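Local coordinates for protein type II restriction enzyme MspI (Moraxella sp., PDB 1SA3) that recognises the double-stranded DNA sequence 5'-CCGG-3' and cleaves it after the first cytosine, leaving fragments with 5'-phosphate ends, at residues E[83-88]-E[99-104]. Sequence-based numbering, arbitrary orientation.
With NA (sodium ion), chain G.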
loop_
_atom_site.group_PDB
_atom_site.type_symbol
_atom_site.label_atom_id
_atom_site.label_comp_id
_atom_site.label_asym_id
_atom_site.label_seq_id
_atom_site.Cartn_x
_atom_site.Cartn_y
_atom_site.Cartn_z
ATOM N N SER E 83 -13.245 -8.677 5.755
ATOM C CA SER E 83 -14.217 -8.137 4.827
ATOM C C SER E 83 -13.674 -6.997 3.988
ATOM O O SER E 83 -12.738 -6.295 4.386
ATOM C CB SER E 83 -15.449 -7.640 5.585
ATOM O OG SER E 83 -15.171 -6.428 6.266
ATOM N N ASP E 84 -14.278 -6.837 2.816
ATOM C CA ASP E 84 -13.945 -5.767 1.895
ATOM C C ASP E 84 -14.347 -4.483 2.616
ATOM O O ASP E 84 -15.283 -4.488 3.413
ATOM C CB ASP E 84 -14.772 -5.915 0.618
ATOM C CG ASP E 84 -14.621 -4.730 -0.317
ATOM O OD1 ASP E 84 -15.643 -4.291 -0.885
ATOM O OD2 ASP E 84 -13.488 -4.239 -0.495
ATOM N N THR E 85 -13.644 -3.393 2.348
ATOM C CA THR E 85 -13.970 -2.126 2.987
ATOM C C THR E 85 -14.554 -1.167 1.972
ATOM O O THR E 85 -13.930 -0.856 0.959
ATOM C CB THR E 85 -12.721 -1.478 3.621
ATOM O OG1 THR E 85 -12.210 -2.344 4.638
ATOM C CG2 THR E 85 -13.068 -0.123 4.247
ATOM N N ASP E 86 -15.761 -0.697 2.240
ATOM C CA ASP E 86 -16.411 0.244 1.348
ATOM C C ASP E 86 -17.232 1.163 2.232
ATOM O O ASP E 86 -18.389 0.884 2.531
ATOM C CB ASP E 86 -17.291 -0.508 0.352
ATOM C CG ASP E 86 -18.077 0.417 -0.544
ATOM O OD1 ASP E 86 -17.530 1.460 -0.962
ATOM O OD2 ASP E 86 -19.244 0.090 -0.839
ATOM N N LEU E 87 -16.608 2.252 2.656
ATOM C CA LEU E 87 -17.249 3.208 3.552
ATOM C C LEU E 87 -18.126 4.226 2.840
ATOM O O LEU E 87 -19.020 4.828 3.448
ATOM C CB LEU E 87 -16.175 3.923 4.371
ATOM C CG LEU E 87 -15.171 2.962 5.013
ATOM C CD1 LEU E 87 -14.127 3.756 5.788
ATOM C CD2 LEU E 87 -15.900 1.981 5.923
ATOM N N GLY E 88 -17.863 4.425 1.553
ATOM C CA GLY E 88 -18.652 5.370 0.783
ATOM C C GLY E 88 -18.517 6.802 1.254
ATOM O O GLY E 88 -19.454 7.592 1.150
ATOM N N ASP E 99 -8.481 -0.942 1.826
ATOM C CA ASP E 99 -9.136 -1.825 0.866
ATOM C C ASP E 99 -9.953 -2.919 1.523
ATOM O O ASP E 99 -10.925 -3.405 0.943
ATOM C CB ASP E 99 -8.100 -2.501 -0.046
ATOM C CG ASP E 99 -7.428 -1.531 -0.989
ATOM O OD1 ASP E 99 -8.139 -0.682 -1.558
ATOM O OD2 ASP E 99 -6.195 -1.621 -1.176
ATOM N N ALA E 100 -9.549 -3.316 2.726
ATOM C CA ALA E 100 -10.229 -4.387 3.443
ATOM C C ALA E 100 -9.733 -4.430 4.875
ATOM O O ALA E 100 -8.758 -3.768 5.219
ATOM C CB ALA E 100 -9.934 -5.721 2.773
ATOM N N THR E 101 -10.402 -5.225 5.702
ATOM C CA THR E 101 -10.006 -5.359 7.094
ATOM C C THR E 101 -10.073 -6.799 7.580
ATOM O O THR E 101 -10.808 -7.630 7.030
ATOM C CB THR E 101 -10.901 -4.511 8.028
ATOM O OG1 THR E 101 -12.250 -4.992 7.977
ATOM C CG2 THR E 101 -10.886 -3.057 7.606
ATOM N N ILE E 102 -9.278 -7.083 8.607
ATOM C CA ILE E 102 -9.258 -8.391 9.264
ATOM C C ILE E 102 -9.385 -8.042 10.745
ATOM O O ILE E 102 -8.718 -7.112 11.221
ATOM C CB ILE E 102 -7.916 -9.132 9.092
ATOM C CG1 ILE E 102 -7.656 -9.428 7.616
ATOM C CG2 ILE E 102 -7.923 -10.441 9.915
ATOM C CD1 ILE E 102 -6.291 -10.043 7.373
ATOM N N ARG E 103 -10.263 -8.737 11.458
ATOM C CA ARG E 103 -10.405 -8.510 12.892
ATOM C C ARG E 103 -10.008 -9.787 13.624
ATOM O O ARG E 103 -10.526 -10.868 13.327
ATOM C CB ARG E 103 -11.843 -8.136 13.264
ATOM C CG ARG E 103 -12.053 -8.032 14.778
ATOM C CD ARG E 103 -13.477 -7.625 15.136
ATOM N NE ARG E 103 -13.789 -6.272 14.689
ATOM C CZ ARG E 103 -13.306 -5.158 15.236
ATOM N NH1 ARG E 103 -12.478 -5.213 16.271
ATOM N NH2 ARG E 103 -13.649 -3.980 14.736
ATOM N N PHE E 104 -9.072 -9.670 14.562
ATOM C CA PHE E 104 -8.636 -10.826 15.338
ATOM C C PHE E 104 -9.192 -10.705 16.741
ATOM O O PHE E 104 -9.136 -9.628 17.338
ATOM C CB PHE E 104 -7.114 -10.896 15.449
ATOM C CG PHE E 104 -6.409 -11.042 14.141
ATOM C CD1 PHE E 104 -5.926 -9.926 13.466
ATOM C CD2 PHE E 104 -6.190 -12.301 13.596
ATOM C CE1 PHE E 104 -5.228 -10.065 12.264
ATOM C CE2 PHE E 104 -5.499 -12.443 12.403
ATOM C CZ PHE E 104 -5.016 -11.322 11.739
HETATM NA NA NA G . -11.580 -3.489 -1.644
HETATM O O HOH W 1 -13.756 -3.941 6.057
HETATM O O HOH W 2 -12.467 -1.433 -1.175
HETATM O O HOH W 3 -10.042 -2.198 -2.962
#
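A chi1 of 172° swings the D84 carboxylate past its own carbonyl carbon, and OD2 comes to within 2.4 Å of the sodium ion that D99 O also binds, at 2.7 Å. S83 OG and T101 OG1 each sit between N and carbonyl carbon (chi1 74° and 64°), lie on the same sheet face and meet through a water, 2.9 Å from S83 OG. T85 OG1, lying over the CA of A100, holds that water too, so three hydroxyls converge on it. S83 and T101 form an antiparallel hydrogen-bonded pair: S83 N donates to T101 O, and T101 N to S83 O, both at 2.9 Å. Beyond the non-hydrogen-bonded pair D84-A100, T85 N donates to D99 O from above the carbonyl plane (3.1 Å), so one oxygen serves both the chain and the metal. Two waters also ligate the sodium ion, one donating to T85 O and the other to D99 OD1, while D99 OD2 accepts from I118 N. E35 also ligates the sodium ion, consistent with the acidic metal centre of the PDDEXK nuclease fold, and D99 packs against a DNA phosphate. D99 and A100 form a classic beta bulge opposite L116 of strand 111-121. Strand 100-106 runs between 111-121 and the edge strand 77-84, with I102 and F104 packing on helix 57-69.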